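Local atomic coordinates of sulfite dehydrogenase (Paracoccus pantotrophus, PDB entry 2XTS), a protein that oxidises protein-bound sulfane sulfur at a molybdenum cofactor and probably passes the electrons on to heme c of its cytochrome partner. Residues S51-T56 with F72-S77; R314-A319 with R326-I331; K167-E172 with L230-K235; M126-A131 with R364-H369. All coordinates share one frame; numbering follows the deposited sequence. Where two conformers were deposited one is given.

Along the chain, contact 1 closes first; contact 4 then opens a long loop within which contact 3 and, after it, contact 2 are nested. Contact 1 is a two-stranded antiparallel ribbon between the molybdenum cofactor and heme c. Contact 3 joins strands 168-173 and 227-233 of the mixed sheet in the molybdopterin-binding region, its centre 25 Å from that of contact 1. Contact 2 lies in the eight-stranded antiparallel sheet of the dimerisation domain, about 40 Å from contact 3 between centres. Contact 4 ties the two regions together, with nearest atoms about 4 Å from contact 1. The cytochrome chain reaches contacts 1, 3 and 4, the second subunit contacts 1 and 2.

Contact 1 (S51-T56 with F72-S77); sequences SSINFT and FERHHS. With MTE (phosphonic acidmono-(2-amino-5,6-dimercapto-4-oxo-3,7,8a,9,10,10a-hexahydro-4H-8-oxa-1,3,9,10-tetraaza-anthracen-7-ylmethyl)ester), chain E; HEC (heme c), chain K; 2MO (molybdenum (IV)oxide), chain F.
A short antiparallel ribbon between the molybdenum cofactor and heme c is formed where Ser52 pairs with His75 and Ile53 with Arg74. Ser52 N donates to His75 O (3.0 Å), and Arg74 NH1 reaches the same oxygen from the opposite face of its plane. That nitrogen also donates to Ser51 OG (3.3 Å), which lies in the guanidinium plane. Bent at chi2 (-67°), the Arg74 chain brings NE to molybdenum-oxide oxygen OT2 at 3.1 Å, while the His76 ring lies over one guanidinium face. Ser51 OG and His76 ND1 both donate to the heme carboxylate oxygen O2D, at 2.9 and 3.2 Å; Arg240 and Ser244 add further bonds to the heme. Farther along, the amide of Asn54 meets Glu73 twice: OD1 takes Glu73 N (2.8 Å) from above its carbonyl plane, and ND2 makes a weak bond to OE2. ND2 also donates to Val22 O of the second subunit. Ile53 CD1 touches the edge of the Phe72 ring at CD2 (3.6 Å), and pterin phosphate oxygen O1P stands over one face of that ring. Arg74 N holds phosphate oxygen O2P, completing one wall of a molybdopterin pocket that adjoins the heme carboxylate.

Contact 2 (R314-A319 with R326-I331); sequences RITGQA and RFHLDI
Backbone hydrogen bonds pair Arg314 with His328 in both directions, Arg314 N to His328 O at 3.0 Å and His328 N to Arg314 O at 2.9 Å. Thr316 N then donates to Arg326 O, while Ile315 and Phe327 form the non-hydrogen-bonded pair between them. Where the hairpin opens, one water replaces direct pairing: it donates to Thr316 O and Gln318 O and accepts from Arg326 N.

The charged contact is a salt bridge two residues along from the Arg314-His328 pair. Arg314 approaches Asp330 end-on and puts both terminal nitrogens on OD2, NH1 at 2.9 Å from above the carboxylate plane and NH2 at 3.1 Å on the syn side. Its CG sits between backbone N and carbonyl carbon (chi1 73°), and the chain then runs extended to NE, carrying the guanidinium over His328 CB, which lies 3.7 Å from its plane. A second water bridges the pair, donating to Asp330 OD1 and accepting weakly from Arg314 NH2. That nitrogen also donates to Arg111 O of the second subunit.

Apolar packing on the other face comes from Phe327, whose side chain rests on Val300 and Val302 of strand 297-303. Arg326 turns from the hairpin toward Gly63, Ser287 and Thr269. The whole is a beta hairpin of the antiparallel sheet in the Mo-co dimerisation domain, its Arg314 face meeting the second subunit.

Contact 3 (K167-E172 with L230-K235); sequences KWLYAE and LGIYDK
Leu169, Ile232, Leu230 and Ala171 form the tightly packed face of this strand pair. Leu169 CD1 lies 3.8 Å from Ile232 CD1 and also touches Leu230 CB, while Leu230 CD2 reaches Ala171 CB at 3.9 Å. With its CG anti to the backbone N (chi1 177°), Leu169 spreads its two methyls between the neighbouring side chains, CD1 on Ile232 and Leu230 CB, CD2 on Leu230 CD2. Leu153 and Leu157 of helix 153-160 and Met185 of helix 185-191 close over this layer.

The backbones between the faces are antiparallel. Tyr170 and Gly231 form a hydrogen-bonded pair, with Tyr170 N to Gly231 O at 2.7 Å and Gly231 N to Tyr170 O at 2.8 Å, both nearly straight and in the carbonyl plane. Strands 168-173 and 227-233 are neighbours inside the mixed five-stranded sheet of the molybdopterin-binding region. At its end the ladder is interrupted by a classic beta bulge: Lys167 and Trp168 both face Tyr233, whose O takes a good bond from Trp168 N (3.0 Å) and a weak one from Lys167 N.

On the other face fewer side chains meet directly, and the cytochrome chain packs on it. Gly231 carries no side chain there, and the edge of the Tyr233 ring fits across it, CE2 coming to 3.5 Å from Tyr170 CB; Tyr233 OH bonds to Asp18 of the cytochrome chain. Trp168 lays one face of its indole against the Lys235 backbone, CD1 3.3 Å from Lys235 CA. Past the bulge, where Lys167 and Asp234 are exposed, the contact is looser, and Asp234 and Lys235 NZ turn to Gln26 and Asp24 of the cytochrome chain.

Contact 4 (M126-A131 with R364-H369); sequences MEWGGA and RNNVYH. With CO (cobalt (II) ion), chain G; GOL (glycerol), chain J.
Trp128 reaches across to the 364-369 loop and donates from NE1 to Tyr368 O at 3.0 Å. The acceptor lies in the indole plane, yet the N-H arrives well above the carbonyl plane (55° out of it). One indole face is touched by Asn366 CB, 3.8 Å from CE2 and offset toward the rim, with the amide plane nearly perpendicular to the ring. At the indole edge CD1 meets Val367 O at 3.6 Å; His369 O lies 3.6 Å from CZ2.

At the other end of the contact Arg364 bends at chi3 (74°) and brings NH2 to Gly129 O, a weak bond of 2.9 Å. The guanidinium also has Trp128 O over one face. A glycerol, probably from the crystallisation liquor, accepts from Arg364 NE and NH2 at its O2.

Further out, a type I turn from Glu127 to Gly130 presents Trp128 and Gly129, and Arg359 and Lys355 hold the carbonyl oxygens of Trp128 and Glu127. Beyond the tryptophan, the His369 imidazole points away and binds cobalt through NE2 at 2.1 Å, with two waters, Glu219 and Thr259 as further ligands. Tyr368 OH bonds to the backbone N of Tyr246, a residue of the molybdenum pocket. This is a loop-loop junction between the molybdopterin-binding and dimerisation regions, with a cobalt site at its His369 end.

Contact 1 (S51-T56 with F72-S77)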
# COMPACT_ATOMS: atom_id res chain seq x y z
N SER A 51 13.43 -22.58 -4.26
CA SER A 51 14.56 -21.77 -3.82
C SER A 51 14.93 -20.84 -4.96
O SER A 51 15.76 -21.13 -5.80
CB SER A 51 15.77 -22.59 -3.33
OG SER A 51 16.81 -21.69 -2.92
N SER A 52 14.25 -19.71 -5.00
CA SER A 52 14.23 -18.87 -6.17
C SER A 52 13.71 -17.49 -5.81
O SER A 52 13.52 -17.14 -4.64
CB SER A 52 13.40 -19.55 -7.28
OG SER A 52 13.57 -18.91 -8.53
N ILE A 53 13.52 -16.73 -6.88
CA ILE A 53 13.28 -15.30 -6.85
C ILE A 53 12.22 -14.98 -7.90
O ILE A 53 12.18 -15.59 -8.97
CB ILE A 53 14.61 -14.56 -7.22
CG1 ILE A 53 14.48 -13.05 -7.15
CG2 ILE A 53 15.17 -14.99 -8.61
CD1 ILE A 53 14.35 -12.55 -5.78
N ASN A 54 11.38 -13.98 -7.61
CA ASN A 54 10.61 -13.34 -8.66
C ASN A 54 10.79 -11.83 -8.54
O ASN A 54 11.55 -11.38 -7.68
CB ASN A 54 9.15 -13.82 -8.70
CG ASN A 54 8.34 -13.41 -7.49
OD1 ASN A 54 8.58 -12.36 -6.91
ND2 ASN A 54 7.33 -14.22 -7.14
N PHE A 55 10.18 -11.06 -9.44
CA PHE A 55 10.58 -9.68 -9.63
C PHE A 55 9.40 -8.72 -9.57
O PHE A 55 8.39 -8.95 -10.22
CB PHE A 55 11.27 -9.54 -11.00
CG PHE A 55 12.53 -10.32 -11.12
CD1 PHE A 55 12.51 -11.64 -11.57
CD2 PHE A 55 13.74 -9.76 -10.75
CE1 PHE A 55 13.68 -12.38 -11.61
CE2 PHE A 55 14.91 -10.50 -10.83
CZ PHE A 55 14.87 -11.79 -11.26
N THR A 56 9.54 -7.66 -8.78
CA THR A 56 8.52 -6.62 -8.68
C THR A 56 8.44 -5.83 -10.00
O THR A 56 9.47 -5.51 -10.56
CB THR A 56 8.92 -5.60 -7.58
OG1 THR A 56 9.16 -6.29 -6.35
CG2 THR A 56 7.87 -4.53 -7.38
N PHE A 72 8.04 -8.46 -4.76
CA PHE A 72 8.81 -9.67 -5.04
C PHE A 72 8.89 -10.61 -3.85
O PHE A 72 8.74 -10.20 -2.69
CB PHE A 72 10.23 -9.37 -5.53
CG PHE A 72 11.26 -9.15 -4.45
CD1 PHE A 72 11.26 -8.05 -3.63
CD2 PHE A 72 12.27 -10.08 -4.27
CE1 PHE A 72 12.22 -7.89 -2.65
CE2 PHE A 72 13.22 -9.92 -3.30
CZ PHE A 72 13.21 -8.83 -2.49
N GLU A 73 9.17 -11.87 -4.18
CA GLU A 73 9.37 -12.97 -3.24
C GLU A 73 10.74 -13.56 -3.45
O GLU A 73 11.18 -13.75 -4.57
CB GLU A 73 8.40 -14.10 -3.57
CG GLU A 73 6.94 -13.78 -3.46
CD GLU A 73 6.08 -14.90 -4.02
OE1 GLU A 73 6.09 -16.03 -3.50
OE2 GLU A 73 5.39 -14.65 -5.01
N ARG A 74 11.40 -13.91 -2.36
CA ARG A 74 12.60 -14.76 -2.41
C ARG A 74 12.45 -15.79 -1.30
O ARG A 74 12.35 -15.44 -0.12
CB ARG A 74 13.90 -13.95 -2.27
CG ARG A 74 15.12 -14.61 -2.90
CD ARG A 74 15.58 -15.87 -2.22
NE ARG A 74 16.96 -16.13 -2.62
CZ ARG A 74 17.47 -17.31 -2.94
NH1 ARG A 74 16.72 -18.41 -2.94
NH2 ARG A 74 18.75 -17.36 -3.30
N HIS A 75 12.42 -17.06 -1.68
CA HIS A 75 12.35 -18.19 -0.73
C HIS A 75 13.49 -19.15 -0.97
O HIS A 75 14.05 -19.19 -2.06
CB HIS A 75 11.05 -18.99 -0.91
CG HIS A 75 9.85 -18.14 -1.03
ND1 HIS A 75 8.91 -18.23 -2.05
CD2 HIS A 75 9.49 -17.10 -0.26
CE1 HIS A 75 7.99 -17.29 -1.85
NE2 HIS A 75 8.33 -16.60 -0.77
N HIS A 76 13.78 -19.96 0.04
CA HIS A 76 14.76 -21.04 -0.09
C HIS A 76 14.14 -22.43 0.08
O HIS A 76 14.73 -23.41 -0.37
CB HIS A 76 15.95 -20.86 0.87
CG HIS A 76 16.75 -19.62 0.62
ND1 HIS A 76 18.02 -19.60 0.07
CD2 HIS A 76 16.43 -18.33 0.88
CE1 HIS A 76 18.43 -18.33 0.01
NE2 HIS A 76 17.48 -17.56 0.49
N SER A 77 12.95 -22.52 0.69
CA SER A 77 12.19 -23.78 0.74
C SER A 77 10.71 -23.51 0.55
O SER A 77 9.87 -24.23 1.04
CB SER A 77 12.44 -24.59 2.01
OG SER A 77 12.05 -23.88 3.18
N1 MTE E . 13.43 -15.85 5.47
C2 MTE E . 13.27 -17.17 5.50
N2 MTE E . 12.81 -17.74 6.64
N3 MTE E . 13.51 -17.95 4.43
C4 MTE E . 13.97 -17.45 3.25
O4 MTE E . 14.16 -18.24 2.30
N5 MTE E . 14.74 -15.39 2.04
C6 MTE E . 15.41 -14.15 2.37
C7 MTE E . 14.62 -13.20 3.25
N8 MTE E . 14.10 -13.91 4.39
C9 MTE E . 14.20 -16.03 3.15
C10 MTE E . 13.92 -15.23 4.35
C1' MTE E . 15.89 -13.40 1.14
S1' MTE E . 17.30 -13.99 0.28
C2' MTE E . 15.31 -12.24 0.74
S2' MTE E . 15.96 -11.28 -0.53
C3' MTE E . 14.08 -11.74 1.47
O3' MTE E . 13.57 -12.65 2.46
C4' MTE E . 12.95 -11.53 0.48
O4' MTE E . 11.81 -10.98 1.17
P MTE E . 10.41 -11.09 0.39
O1P MTE E . 10.72 -10.26 -0.89
O2P MTE E . 10.12 -12.51 0.02
O3P MTE E . 9.43 -10.40 1.27
FE HEC K . 21.16 -30.60 -0.80
CHA HEC K . 22.14 -27.36 -0.98
CHB HEC K . 23.76 -31.25 1.30
CHC HEC K . 19.99 -33.71 -0.36
CHD HEC K . 19.01 -30.14 -3.35
NA HEC K . 22.66 -29.52 0.00
C1A HEC K . 22.92 -28.19 -0.25
C2A HEC K . 24.14 -27.81 0.41
C3A HEC K . 24.59 -28.90 1.05
C4A HEC K . 23.66 -29.98 0.80
CMA HEC K . 25.85 -29.05 1.93
CAA HEC K . 24.77 -26.39 0.36
CBA HEC K . 25.58 -26.19 -0.92
CGA HEC K . 26.28 -24.87 -0.96
O1A HEC K . 25.77 -23.88 -0.44
O2A HEC K . 27.41 -24.88 -1.52
NB HEC K . 21.72 -32.15 0.29
C1B HEC K . 22.82 -32.25 1.13
C2B HEC K . 22.73 -33.48 1.88
C3B HEC K . 21.70 -34.18 1.40
C4B HEC K . 21.04 -33.35 0.42
CMB HEC K . 23.84 -33.94 2.86
CAB HEC K . 21.19 -35.54 1.86
CBB HEC K . 20.98 -35.53 3.40
NC HEC K . 19.74 -31.72 -1.71
C1C HEC K . 19.44 -33.01 -1.40
C2C HEC K . 18.41 -33.48 -2.29
C3C HEC K . 18.13 -32.47 -3.13
C4C HEC K . 19.00 -31.38 -2.80
CMC HEC K . 17.77 -34.88 -2.24
CAC HEC K . 17.19 -32.37 -4.33
CBC HEC K . 15.80 -32.90 -4.25
ND HEC K . 20.66 -29.03 -1.94
C1D HEC K . 19.64 -29.03 -2.87
C2D HEC K . 19.39 -27.69 -3.34
C3D HEC K . 20.33 -26.83 -2.59
C4D HEC K . 21.09 -27.72 -1.77
CMD HEC K . 18.33 -27.17 -4.31
CAD HEC K . 20.43 -25.32 -2.71
CBD HEC K . 19.48 -24.68 -1.70
CGD HEC K . 19.55 -23.18 -1.69
O1D HEC K . 20.47 -22.60 -2.32
O2D HEC K . 18.73 -22.58 -0.97
MO 2MO F . 18.07 -12.22 -1.10
OT1 2MO F . 19.32 -11.29 -0.21
OT2 2MO F . 18.80 -13.73 -2.10

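Contact 2 (R314-A319 with R326-I331)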
# COMPACT_ATOMS: atom_id res chain seq x y z
N ARG A 314 14.26 16.21 -9.66
CA ARG A 314 13.57 16.56 -8.41
C ARG A 314 13.11 15.30 -7.69
O ARG A 314 12.83 14.29 -8.33
CB ARG A 314 12.41 17.51 -8.64
CG ARG A 314 11.19 16.90 -9.28
CD ARG A 314 10.10 17.95 -9.49
NE ARG A 314 8.93 17.34 -10.13
CZ ARG A 314 8.83 17.10 -11.43
NH1 ARG A 314 9.82 17.37 -12.26
NH2 ARG A 314 7.73 16.52 -11.91
N ILE A 315 13.13 15.36 -6.36
CA ILE A 315 12.55 14.35 -5.50
C ILE A 315 11.06 14.64 -5.40
O ILE A 315 10.68 15.76 -5.04
CB ILE A 315 13.14 14.44 -4.07
CG1 ILE A 315 14.64 14.14 -4.12
CG2 ILE A 315 12.38 13.53 -3.10
CD1 ILE A 315 15.00 13.07 -5.10
N THR A 316 10.24 13.66 -5.74
CA THR A 316 8.79 13.75 -5.64
C THR A 316 8.35 13.02 -4.39
O THR A 316 8.44 11.81 -4.30
CB THR A 316 8.15 13.18 -6.90
OG1 THR A 316 8.53 14.03 -7.99
CG2 THR A 316 6.64 13.13 -6.82
N GLY A 317 7.91 13.79 -3.39
CA GLY A 317 7.58 13.24 -2.08
C GLY A 317 8.75 13.44 -1.15
O GLY A 317 9.55 14.36 -1.33
N GLN A 318 8.87 12.56 -0.18
CA GLN A 318 9.92 12.64 0.82
C GLN A 318 11.07 11.71 0.47
O GLN A 318 10.93 10.77 -0.31
CB GLN A 318 9.39 12.23 2.19
CG GLN A 318 8.33 13.15 2.74
CD GLN A 318 7.90 12.74 4.11
OE1 GLN A 318 7.09 11.85 4.25
NE2 GLN A 318 8.45 13.37 5.12
N ALA A 319 12.23 12.02 1.03
CA ALA A 319 13.38 11.13 1.03
C ALA A 319 13.59 10.64 2.44
O ALA A 319 14.31 11.25 3.24
CB ALA A 319 14.63 11.85 0.49
N ARG A 326 11.25 8.53 -4.90
CA ARG A 326 10.86 8.76 -6.29
C ARG A 326 11.48 10.03 -6.80
O ARG A 326 11.46 11.03 -6.12
CB ARG A 326 9.35 8.87 -6.36
CG ARG A 326 8.77 9.16 -7.75
CD ARG A 326 9.07 8.12 -8.83
NE ARG A 326 8.64 6.78 -8.41
CZ ARG A 326 8.76 5.68 -9.15
NH1 ARG A 326 9.31 5.72 -10.35
NH2 ARG A 326 8.38 4.52 -8.65
N PHE A 327 12.05 9.98 -8.01
CA PHE A 327 12.55 11.19 -8.68
C PHE A 327 11.96 11.34 -10.06
O PHE A 327 11.56 10.36 -10.70
CB PHE A 327 14.09 11.23 -8.77
CG PHE A 327 14.71 10.17 -9.66
CD1 PHE A 327 14.91 10.42 -11.02
CD2 PHE A 327 15.09 8.95 -9.15
CE1 PHE A 327 15.48 9.44 -11.83
CE2 PHE A 327 15.67 7.97 -9.97
CZ PHE A 327 15.86 8.21 -11.30
N HIS A 328 11.91 12.59 -10.51
CA HIS A 328 11.40 12.92 -11.84
C HIS A 328 12.26 13.98 -12.50
O HIS A 328 12.78 14.88 -11.84
CB HIS A 328 9.99 13.49 -11.80
CG HIS A 328 8.96 12.52 -11.33
ND1 HIS A 328 8.46 11.49 -12.10
CD2 HIS A 328 8.30 12.46 -10.15
CE1 HIS A 328 7.56 10.81 -11.39
NE2 HIS A 328 7.45 11.38 -10.21
N LEU A 329 12.36 13.87 -13.82
CA LEU A 329 12.92 14.93 -14.65
C LEU A 329 12.07 15.00 -15.90
O LEU A 329 11.88 14.00 -16.58
CB LEU A 329 14.39 14.68 -15.02
CG LEU A 329 15.09 15.79 -15.84
CD1 LEU A 329 15.43 16.97 -14.95
CD2 LEU A 329 16.33 15.32 -16.57
N ASP A 330 11.52 16.18 -16.16
CA ASP A 330 10.71 16.39 -17.34
C ASP A 330 11.58 16.97 -18.43
O ASP A 330 12.26 17.96 -18.21
CB ASP A 330 9.55 17.29 -16.99
CG ASP A 330 8.66 16.67 -15.91
OD1 ASP A 330 8.10 15.60 -16.21
OD2 ASP A 330 8.51 17.25 -14.80
N ILE A 331 11.55 16.34 -19.61
CA ILE A 331 12.30 16.85 -20.77
C ILE A 331 11.41 17.03 -21.99
O ILE A 331 10.26 16.60 -22.02
CB ILE A 331 13.53 15.95 -21.11
CG1 ILE A 331 13.09 14.61 -21.73
CG2 ILE A 331 14.40 15.75 -19.88
CD1 ILE A 331 14.23 13.86 -22.45
O HOH W 1 7.18 14.38 -13.93
O HOH W 2 9.86 10.00 -2.80

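Contact 3 (K167-E172 with L230-K235)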
# COMPACT_ATOMS: atom_id res chain seq x y z
N LYS A 167 26.89 -10.84 22.38
CA LYS A 167 27.33 -9.85 21.40
C LYS A 167 26.66 -10.00 20.02
O LYS A 167 26.71 -9.05 19.21
CB LYS A 167 28.85 -9.98 21.23
CG LYS A 167 29.71 -9.73 22.51
CD LYS A 167 29.42 -8.39 23.14
CE LYS A 167 30.42 -8.04 24.26
NZ LYS A 167 31.81 -7.81 23.75
N TRP A 168 26.07 -11.17 19.76
CA TRP A 168 25.47 -11.49 18.47
C TRP A 168 24.10 -12.08 18.69
O TRP A 168 23.88 -12.82 19.64
CB TRP A 168 26.34 -12.49 17.69
CG TRP A 168 27.63 -11.97 17.21
CD1 TRP A 168 28.79 -11.89 17.91
CD2 TRP A 168 27.91 -11.46 15.90
NE1 TRP A 168 29.77 -11.37 17.11
CE2 TRP A 168 29.26 -11.11 15.87
CE3 TRP A 168 27.14 -11.30 14.74
CZ2 TRP A 168 29.87 -10.59 14.72
CZ3 TRP A 168 27.76 -10.79 13.58
CH2 TRP A 168 29.10 -10.43 13.60
N LEU A 169 23.20 -11.78 17.75
CA LEU A 169 21.88 -12.38 17.70
C LEU A 169 21.79 -13.17 16.42
O LEU A 169 22.14 -12.68 15.33
CB LEU A 169 20.78 -11.32 17.75
CG LEU A 169 19.32 -11.78 17.64
CD1 LEU A 169 18.41 -10.80 18.35
CD2 LEU A 169 18.90 -11.90 16.17
N TYR A 170 21.33 -14.41 16.55
CA TYR A 170 21.08 -15.28 15.41
C TYR A 170 19.58 -15.43 15.25
O TYR A 170 18.90 -15.83 16.20
CB TYR A 170 21.71 -16.63 15.69
CG TYR A 170 21.49 -17.68 14.62
CD1 TYR A 170 22.21 -17.66 13.42
CD2 TYR A 170 20.63 -18.75 14.86
CE1 TYR A 170 22.03 -18.67 12.47
CE2 TYR A 170 20.43 -19.73 13.92
CZ TYR A 170 21.14 -19.71 12.75
OH TYR A 170 20.95 -20.70 11.80
N ALA A 171 19.07 -15.13 14.06
CA ALA A 171 17.63 -15.23 13.81
C ALA A 171 17.39 -16.33 12.81
O ALA A 171 18.07 -16.38 11.78
CB ALA A 171 17.03 -13.93 13.27
N GLU A 172 16.43 -17.20 13.09
CA GLU A 172 16.06 -18.23 12.12
C GLU A 172 14.57 -18.33 11.95
O GLU A 172 13.77 -17.98 12.84
CB GLU A 172 16.65 -19.62 12.42
CG GLU A 172 16.19 -20.17 13.71
CD GLU A 172 16.21 -21.72 13.89
OE1 GLU A 172 15.88 -22.13 15.01
OE2 GLU A 172 16.52 -22.54 12.98
N LEU A 230 15.25 -16.28 18.11
CA LEU A 230 16.32 -15.30 18.29
C LEU A 230 17.27 -15.88 19.34
O LEU A 230 16.93 -15.97 20.52
CB LEU A 230 15.77 -13.95 18.74
CG LEU A 230 14.60 -13.37 17.96
CD1 LEU A 230 14.14 -12.06 18.62
CD2 LEU A 230 14.97 -13.15 16.49
N GLY A 231 18.43 -16.30 18.90
CA GLY A 231 19.44 -16.89 19.78
C GLY A 231 20.52 -15.88 20.04
O GLY A 231 21.00 -15.23 19.13
N ILE A 232 20.93 -15.75 21.30
CA ILE A 232 21.96 -14.78 21.66
C ILE A 232 23.25 -15.54 21.94
O ILE A 232 23.28 -16.40 22.80
CB ILE A 232 21.56 -13.96 22.88
CG1 ILE A 232 20.18 -13.31 22.68
CG2 ILE A 232 22.64 -12.92 23.18
CD1 ILE A 232 20.03 -12.46 21.41
N TYR A 233 24.30 -15.23 21.19
CA TYR A 233 25.57 -15.94 21.24
C TYR A 233 26.71 -14.94 21.46
O TYR A 233 26.54 -13.72 21.32
CB TYR A 233 25.77 -16.77 19.94
CG TYR A 233 24.69 -17.78 19.68
CD1 TYR A 233 24.67 -18.98 20.34
CD2 TYR A 233 23.73 -17.56 18.75
CE1 TYR A 233 23.67 -19.91 20.11
CE2 TYR A 233 22.74 -18.48 18.51
CZ TYR A 233 22.71 -19.65 19.18
OH TYR A 233 21.68 -20.54 18.91
N ASP A 234 27.89 -15.48 21.78
CA ASP A 234 29.07 -14.65 22.01
C ASP A 234 29.89 -14.39 20.76
O ASP A 234 30.82 -13.62 20.77
CB ASP A 234 29.94 -15.21 23.16
CG ASP A 234 30.52 -16.59 22.86
OD1 ASP A 234 30.27 -17.17 21.78
OD2 ASP A 234 31.26 -17.09 23.75
N LYS A 235 29.47 -15.01 19.66
CA LYS A 235 30.15 -14.89 18.36
C LYS A 235 29.15 -15.18 17.25
O LYS A 235 28.10 -15.73 17.52
CB LYS A 235 31.33 -15.86 18.22
CG LYS A 235 31.00 -17.28 18.45
CD LYS A 235 32.26 -18.15 18.42
CE LYS A 235 33.32 -17.69 19.43
NZ LYS A 235 34.41 -18.69 19.75

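Contact 4 (M126-A131 with R364-H369)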
# COMPACT_ATOMS: atom_id res chain seq x y z
N MET A 126 23.03 -10.55 -11.85
CA MET A 126 23.19 -11.13 -13.20
C MET A 126 23.82 -10.14 -14.17
O MET A 126 24.20 -10.52 -15.27
CB MET A 126 21.85 -11.66 -13.77
CG MET A 126 20.86 -10.60 -14.26
SD MET A 126 20.09 -9.59 -12.98
CE MET A 126 19.02 -10.80 -12.16
N GLU A 127 23.85 -8.86 -13.79
CA GLU A 127 24.43 -7.78 -14.61
C GLU A 127 25.87 -7.45 -14.25
O GLU A 127 26.45 -6.54 -14.83
CB GLU A 127 23.57 -6.51 -14.50
CG GLU A 127 22.11 -6.70 -14.88
CD GLU A 127 21.93 -6.91 -16.36
OE1 GLU A 127 22.24 -5.96 -17.11
OE2 GLU A 127 21.43 -7.99 -16.76
N TRP A 128 26.48 -8.19 -13.34
CA TRP A 128 27.87 -7.91 -12.97
C TRP A 128 28.81 -8.02 -14.17
O TRP A 128 29.78 -7.28 -14.27
CB TRP A 128 28.37 -8.85 -11.88
CG TRP A 128 28.24 -8.30 -10.49
CD1 TRP A 128 27.57 -8.86 -9.44
CD2 TRP A 128 28.86 -7.11 -9.98
NE1 TRP A 128 27.74 -8.10 -8.31
CE2 TRP A 128 28.51 -7.01 -8.62
CE3 TRP A 128 29.66 -6.11 -10.55
CZ2 TRP A 128 28.95 -5.97 -7.82
CZ3 TRP A 128 30.10 -5.08 -9.73
CH2 TRP A 128 29.75 -5.02 -8.39
N GLY A 129 28.54 -8.98 -15.04
CA GLY A 129 29.44 -9.32 -16.13
C GLY A 129 29.00 -8.80 -17.48
O GLY A 129 29.58 -9.18 -18.50
N GLY A 130 27.98 -7.95 -17.51
CA GLY A 130 27.45 -7.44 -18.78
C GLY A 130 25.99 -7.10 -18.68
O GLY A 130 25.45 -6.92 -17.60
N ALA A 131 25.35 -6.90 -19.83
CA ALA A 131 23.93 -6.59 -19.94
C ALA A 131 23.22 -7.87 -20.36
O ALA A 131 23.50 -8.40 -21.43
CB ALA A 131 23.73 -5.50 -20.95
N ARG A 364 34.66 -9.22 -11.24
CA ARG A 364 33.44 -9.60 -11.92
C ARG A 364 32.62 -10.65 -11.17
O ARG A 364 31.50 -10.93 -11.58
CB ARG A 364 33.78 -10.11 -13.32
CG ARG A 364 34.60 -9.09 -14.09
CD ARG A 364 34.90 -9.48 -15.52
NE ARG A 364 33.74 -9.36 -16.39
CZ ARG A 364 33.32 -8.23 -16.97
NH1 ARG A 364 33.95 -7.08 -16.75
NH2 ARG A 364 32.27 -8.25 -17.78
N ASN A 365 33.16 -11.22 -10.10
CA ASN A 365 32.56 -12.39 -9.44
C ASN A 365 32.00 -12.10 -8.03
O ASN A 365 31.82 -13.02 -7.24
CB ASN A 365 33.55 -13.56 -9.44
CG ASN A 365 33.81 -14.11 -10.84
OD1 ASN A 365 34.95 -14.19 -11.30
ND2 ASN A 365 32.75 -14.51 -11.50
N ASN A 366 31.64 -10.85 -7.77
CA ASN A 366 31.08 -10.48 -6.48
C ASN A 366 29.72 -11.10 -6.20
O ASN A 366 29.39 -11.28 -5.03
CB ASN A 366 30.96 -8.96 -6.39
CG ASN A 366 31.66 -8.38 -5.18
OD1 ASN A 366 32.77 -8.79 -4.78
ND2 ASN A 366 31.04 -7.39 -4.61
N VAL A 367 28.93 -11.32 -7.25
CA VAL A 367 27.57 -11.89 -7.19
C VAL A 367 26.52 -10.91 -6.63
O VAL A 367 25.47 -10.73 -7.22
CB VAL A 367 27.49 -13.28 -6.47
CG1 VAL A 367 26.07 -13.79 -6.42
CG2 VAL A 367 28.40 -14.33 -7.15
N TYR A 368 26.87 -10.25 -5.53
CA TYR A 368 25.95 -9.45 -4.75
C TYR A 368 26.37 -7.96 -4.84
O TYR A 368 27.44 -7.62 -5.35
CB TYR A 368 26.01 -9.92 -3.29
CG TYR A 368 25.72 -11.39 -3.11
CD1 TYR A 368 24.42 -11.89 -3.25
CD2 TYR A 368 26.73 -12.29 -2.83
CE1 TYR A 368 24.14 -13.23 -3.09
CE2 TYR A 368 26.45 -13.64 -2.70
CZ TYR A 368 25.16 -14.11 -2.82
OH TYR A 368 24.91 -15.44 -2.60
N HIS A 369 25.52 -7.09 -4.30
CA HIS A 369 25.85 -5.69 -4.10
C HIS A 369 26.22 -4.92 -5.37
O HIS A 369 27.07 -4.05 -5.35
CB HIS A 369 26.91 -5.52 -3.01
CG HIS A 369 26.47 -6.04 -1.68
ND1 HIS A 369 25.62 -5.34 -0.85
CD2 HIS A 369 26.76 -7.19 -1.02
CE1 HIS A 369 25.37 -6.06 0.24
NE2 HIS A 369 26.06 -7.18 0.17
CO CO G . 26.26 -8.73 1.64
C1 GOL J . 30.82 -13.24 -18.47
O1 GOL J . 31.72 -13.77 -19.41
C2 GOL J . 31.47 -12.30 -17.45
O2 GOL J . 32.15 -11.18 -18.02
C3 GOL J . 32.44 -13.08 -16.58
O3 GOL J . 32.83 -12.22 -15.55
O HOH W 3 26.60 -10.17 3.21
O HOH W 4 26.60 -10.21 0.16